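Local coordinates for motility protein B (Helicobacter pylori, PDB 3CYP), which probably builds, together with MotA, the stator of the flagellar motor and fastens it to the cell wall through this OmpA-like periplasmic domain, at residues 95-98 with 102-105; 8-13 with 44-49. All blocks are in the same frame, centred on the assembly; numbering follows the deposited sequence. Where two conformers were deposited one is given.

Contact 1. Residues 95-98 with 102-105; sequences APND and NRMK
The loop 95-98, which follows strand 83-87, doubles back against the short helix 100-105, with the CA atoms of A95 and N102 5.6 Å apart and those of N97 and R103 4.8 Å apart, and only three residues separate the two segments. A95, pointing its CB at the helix, fits between these close backbones with a single methyl, which rests 3.6 Å from the backbone O of N102 and also nears the CB of K105. The carbonyl of P96 is turned inward, so that its O lies 3.1 Å from the CB of N102, and the same O takes a weak hydrogen bond from the backbone N of D98, which spans the bend. A proline with its fixed phi suits this corner.

R103 carries the other half. Its aliphatic part crosses N97, whose CB lies 4.0 Å from R103 CG, and the planes of amide and guanidinium stand 34° apart. A bend at CG-CD (chi3 -72°) then swings the head round until NH1 comes 3.6 Å from N97 O, which approaches the guanidinium at its edge and in its plane. D98 starts off away from the helix, yet with chi1 57° its carboxylate comes back beside the N102 amide. Beyond the two segments, S99 OG bonds to the backbone N of N102, while A95 O pairs with N106. R103 and N97 also touch D47 of the 44-49 loop, and R103 touches T48.

Shape and polarity thus share the work of closing this loop onto its helix. Methyl, methylene and carbonyl groups make much of the contact, and the D98 carboxylate lies against an amide end. With D98 OD1 6.4 Å from R103 NH1, opposite charge would probably add only a weak long-range attraction.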
loop_
_atom_site.group_PDB
_atom_site.type_symbol
_atom_site.label_atom_id
_atom_site.label_comp_id
_atom_site.label_asym_id
_atom_site.label_seq_id
_atom_site.Cartn_x
_atom_site.Cartn_y
_atom_site.Cartn_z
ATOM N N ALA B 95 -14.570 6.687 19.044
ATOM C CA ALA B 95 -15.111 7.488 20.132
ATOM C C ALA B 95 -16.004 8.527 19.490
ATOM O O ALA B 95 -15.760 8.920 18.360
ATOM C CB ALA B 95 -13.988 8.169 20.862
ATOM N N PRO B 96 -17.007 9.029 20.224
ATOM C CA PRO B 96 -17.822 10.065 19.597
ATOM C C PRO B 96 -16.981 11.312 19.351
ATOM O O PRO B 96 -16.056 11.585 20.116
ATOM C CB PRO B 96 -18.937 10.313 20.637
ATOM C CG PRO B 96 -18.353 9.867 21.938
ATOM C CD PRO B 96 -17.413 8.736 21.612
ATOM N N ASN B 97 -17.248 12.054 18.282
ATOM C CA ASN B 97 -16.462 13.252 17.995
ATOM C C ASN B 97 -17.060 14.450 18.726
ATOM O O ASN B 97 -17.150 15.537 18.156
ATOM C CB ASN B 97 -16.398 13.540 16.489
ATOM C CG ASN B 97 -15.386 12.651 15.745
ATOM O OD1 ASN B 97 -15.765 11.858 14.862
ATOM N ND2 ASN B 97 -14.112 12.822 16.051
ATOM N N ASP B 98 -17.412 14.248 19.994
ATOM C CA ASP B 98 -18.177 15.245 20.761
ATOM C C ASP B 98 -17.321 16.170 21.631
ATOM O O ASP B 98 -17.752 17.294 21.939
ATOM C CB ASP B 98 -19.285 14.574 21.574
ATOM C CG ASP B 98 -18.771 13.511 22.534
ATOM O OD1 ASP B 98 -17.546 13.461 22.781
ATOM O OD2 ASP B 98 -19.605 12.735 23.052
ATOM N N ASN B 102 -11.979 13.107 23.104
ATOM C CA ASN B 102 -12.577 11.998 22.361
ATOM C C ASN B 102 -12.180 12.047 20.871
ATOM O O ASN B 102 -11.795 11.018 20.294
ATOM C CB ASN B 102 -14.113 12.018 22.480
ATOM C CG ASN B 102 -14.648 11.453 23.798
ATOM O OD1 ASN B 102 -15.780 11.800 24.220
ATOM N ND2 ASN B 102 -13.876 10.585 24.452
ATOM N N ARG B 103 -12.239 13.230 20.267
ATOM C CA ARG B 103 -11.784 13.410 18.877
ATOM C C ARG B 103 -10.336 12.958 18.688
ATOM O O ARG B 103 -9.985 12.298 17.674
ATOM C CB ARG B 103 -11.893 14.881 18.454
ATOM C CG ARG B 103 -13.273 15.326 18.185
ATOM C CD ARG B 103 -13.308 16.564 17.275
ATOM N NE ARG B 103 -12.872 17.800 17.927
ATOM C CZ ARG B 103 -13.574 18.453 18.862
ATOM N NH1 ARG B 103 -14.746 17.980 19.297
ATOM N NH2 ARG B 103 -13.092 19.581 19.381
ATOM N N MET B 104 -9.469 13.330 19.628
ATOM C CA MET B 104 -8.060 12.963 19.532
ATOM C C MET B 104 -7.862 11.457 19.387
ATOM O O MET B 104 -6.959 11.027 18.658
ATOM C CB MET B 104 -7.271 13.463 20.731
ATOM C CG MET B 104 -7.094 14.964 20.707
ATOM S SD MET B 104 -6.312 15.549 22.213
ATOM C CE MET B 104 -4.634 14.994 21.826
ATOM N N LYS B 105 -8.706 10.677 20.068
ATOM C CA LYS B 105 -8.664 9.201 20.027
ATOM C C LYS B 105 -8.902 8.649 18.616
ATOM O O LYS B 105 -8.450 7.539 18.283
ATOM C CB LYS B 105 -9.735 8.613 20.956
ATOM C CG LYS B 105 -9.482 8.768 22.464
ATOM C CD LYS B 105 -8.586 7.665 23.013
ATOM C CE LYS B 105 -7.130 8.061 22.944
ATOM N NZ LYS B 105 -6.190 6.979 22.669
#

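Contact 2. Residues 8-13 with 44-49; sequences ENATSD and FTDDTP
An Asx turn just beyond strand 38-44 meets the loop that leads into helix 17-30, and A10 touches D46 and T48 at this junction of the OmpA-like domain. The methyl of A10 makes the closest approaches: its CB sits 3.2 Å from D46 OD2 and 3.2 Å from T48 OG1, a narrow seat that suits so small a residue.

D46 shapes the turn. With CG set between its own backbone N and carbonyl carbon (chi1 62°), the carboxylate folds forward over the chain, and OD1 accepts the backbone N of T48 at 2.9 Å in a fairly straight bond of 162°, met from above the carboxylate plane. The hydroxyl T48 OG1 adds a second bond to OD1 at 3.0 Å, from the same face but on the syn side and 31° out of the plane. A water bridges the segments, donating both to A10 O at 2.7 Å and to D46 OD1 at 2.7 Å. The other oxygen, D46 OD2, is bonded to N107. On the other segment, N9 forms an Asx turn of its own, its OD1 accepting the backbone N of T11 at 3.1 Å on a lone pair.

D46 follows T45 in a Thr-Asp pair, and R65 bonds to the carbonyls of F44 and S12. The equivalent aspartate and arginine bind diaminopimelate in OmpA-like relatives, so D46 and R65 may mark a similar site here. The buried carboxylate of D46 has three donors on OD1 and one on OD2, which holds its orientation.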
loop_
_atom_site.group_PDB
_atom_site.type_symbol
_atom_site.label_atom_id
_atom_site.label_comp_id
_atom_site.label_asym_id
_atom_site.label_seq_id
_atom_site.Cartn_x
_atom_site.Cartn_y
_atom_site.Cartn_z
ATOM N N GLU B 8 -0.534 12.173 17.190
ATOM C CA GLU B 8 -0.367 13.212 18.231
ATOM C C GLU B 8 -1.525 14.213 18.304
ATOM O O GLU B 8 -1.861 14.698 19.404
ATOM C CB GLU B 8 0.967 13.927 18.018
ATOM C CG GLU B 8 2.185 13.002 18.270
ATOM C CD GLU B 8 3.472 13.422 17.545
ATOM O OE1 GLU B 8 4.249 12.518 17.134
ATOM O OE2 GLU B 8 3.727 14.647 17.391
ATOM N N ASN B 9 -2.130 14.525 17.157
ATOM C CA ASN B 9 -3.249 15.477 17.063
ATOM C C ASN B 9 -4.056 15.321 15.764
ATOM O O ASN B 9 -3.790 14.434 14.963
ATOM C CB ASN B 9 -2.745 16.911 17.221
ATOM C CG ASN B 9 -1.677 17.271 16.235
ATOM O OD1 ASN B 9 -1.855 17.119 15.024
ATOM N ND2 ASN B 9 -0.550 17.772 16.736
ATOM N N ALA B 10 -5.049 16.180 15.558
ATOM C CA ALA B 10 -5.961 16.043 14.433
ATOM C C ALA B 10 -5.280 16.025 13.060
ATOM O O ALA B 10 -5.841 15.468 12.124
ATOM C CB ALA B 10 -7.027 17.158 14.464
ATOM N N THR B 11 -4.120 16.651 12.916
ATOM C CA THR B 11 -3.531 16.809 11.584
ATOM C C THR B 11 -2.162 16.128 11.376
ATOM O O THR B 11 -1.668 16.096 10.242
ATOM C CB THR B 11 -3.457 18.284 11.208
ATOM O OG1 THR B 11 -2.623 18.958 12.149
ATOM C CG2 THR B 11 -4.849 18.884 11.231
ATOM N N SER B 12 -1.602 15.517 12.432
ATOM C CA SER B 12 -0.258 14.968 12.397
ATOM C C SER B 12 -0.268 13.592 11.754
ATOM O O SER B 12 -1.175 12.795 12.030
ATOM C CB SER B 12 0.312 14.819 13.813
ATOM O OG SER B 12 1.651 14.372 13.758
ATOM N N ASP B 13 0.715 13.345 10.904
ATOM C CA ASP B 13 1.040 11.975 10.449
ATOM C C ASP B 13 2.425 11.524 10.912
ATOM O O ASP B 13 2.972 10.530 10.419
ATOM C CB ASP B 13 0.890 11.842 8.931
ATOM C CG ASP B 13 1.826 12.739 8.155
ATOM O OD1 ASP B 13 2.578 13.556 8.746
ATOM O OD2 ASP B 13 1.797 12.627 6.919
ATOM N N PHE B 44 -7.288 6.381 10.100
ATOM C CA PHE B 44 -8.483 7.127 10.476
ATOM C C PHE B 44 -8.101 8.512 10.978
ATOM O O PHE B 44 -6.938 8.775 11.342
ATOM C CB PHE B 44 -9.253 6.450 11.577
ATOM C CG PHE B 44 -9.561 4.979 11.343
ATOM C CD1 PHE B 44 -10.819 4.596 10.877
ATOM C CD2 PHE B 44 -8.616 3.994 11.616
ATOM C CE1 PHE B 44 -11.127 3.264 10.683
ATOM C CE2 PHE B 44 -8.937 2.641 11.464
ATOM C CZ PHE B 44 -10.192 2.284 10.982
ATOM N N THR B 45 -9.119 9.376 10.946
ATOM C CA THR B 45 -9.091 10.712 11.552
ATOM C C THR B 45 -10.337 10.993 12.380
ATOM O O THR B 45 -11.331 10.283 12.329
ATOM C CB THR B 45 -9.066 11.799 10.433
ATOM O OG1 THR B 45 -10.357 11.823 9.797
ATOM C CG2 THR B 45 -7.965 11.515 9.392
ATOM N N ASP B 46 -10.263 12.070 13.151
ATOM C CA ASP B 46 -11.447 12.708 13.699
ATOM C C ASP B 46 -12.143 13.504 12.591
ATOM O O ASP B 46 -11.753 13.441 11.408
ATOM C CB ASP B 46 -11.074 13.592 14.906
ATOM C CG ASP B 46 -10.129 14.730 14.570
ATOM O OD1 ASP B 46 -10.209 15.288 13.467
ATOM O OD2 ASP B 46 -9.324 15.109 15.443
ATOM N N ASP B 47 -13.144 14.298 12.973
ATOM C CA ASP B 47 -13.932 15.005 11.991
ATOM C C ASP B 47 -13.707 16.496 12.132
ATOM O O ASP B 47 -14.558 17.291 11.722
ATOM C CB ASP B 47 -15.414 14.646 12.156
ATOM C CG ASP B 47 -16.024 15.208 13.423
ATOM O OD1 ASP B 47 -15.271 15.778 14.256
ATOM O OD2 ASP B 47 -17.265 15.068 13.584
ATOM N N THR B 48 -12.562 16.878 12.690
ATOM C CA THR B 48 -12.262 18.298 12.856
ATOM C C THR B 48 -11.936 18.899 11.494
ATOM O O THR B 48 -11.246 18.285 10.668
ATOM C CB THR B 48 -11.113 18.583 13.854
ATOM O OG1 THR B 48 -9.854 18.224 13.283
ATOM C CG2 THR B 48 -11.302 17.847 15.146
ATOM N N PRO B 49 -12.457 20.110 11.220
ATOM C CA PRO B 49 -12.115 20.641 9.914
ATOM C C PRO B 49 -10.615 20.885 9.817
ATOM O O PRO B 49 -9.997 21.327 10.782
ATOM C CB PRO B 49 -12.919 21.957 9.843
ATOM C CG PRO B 49 -13.983 21.807 10.878
ATOM C CD PRO B 49 -13.331 21.022 11.976
HETATM O O HOH W 1 -8.494 15.311 11.444
#

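In the fold
Contacts 1 and 2 lie on the same side of the domain's centre, their own centres about 10 Å apart. Along the chain they come in series: contact 2 joins the loop before helix 17-30 to the loop leaving strand 38-44, and contact 1 follows later, between strand 83-87 and strand 108-114. They meet directly: R103 CD packs 3.2 Å from T48 CG2, and N97 also presses on D46 and D47. The loop 44-49 is thus touched by both A10 and the unit formed by 95-98 with helix 100-105. The loops gather at one end of the OmpA-like sheet, where cell-wall binding would be expected by likeness to relatives.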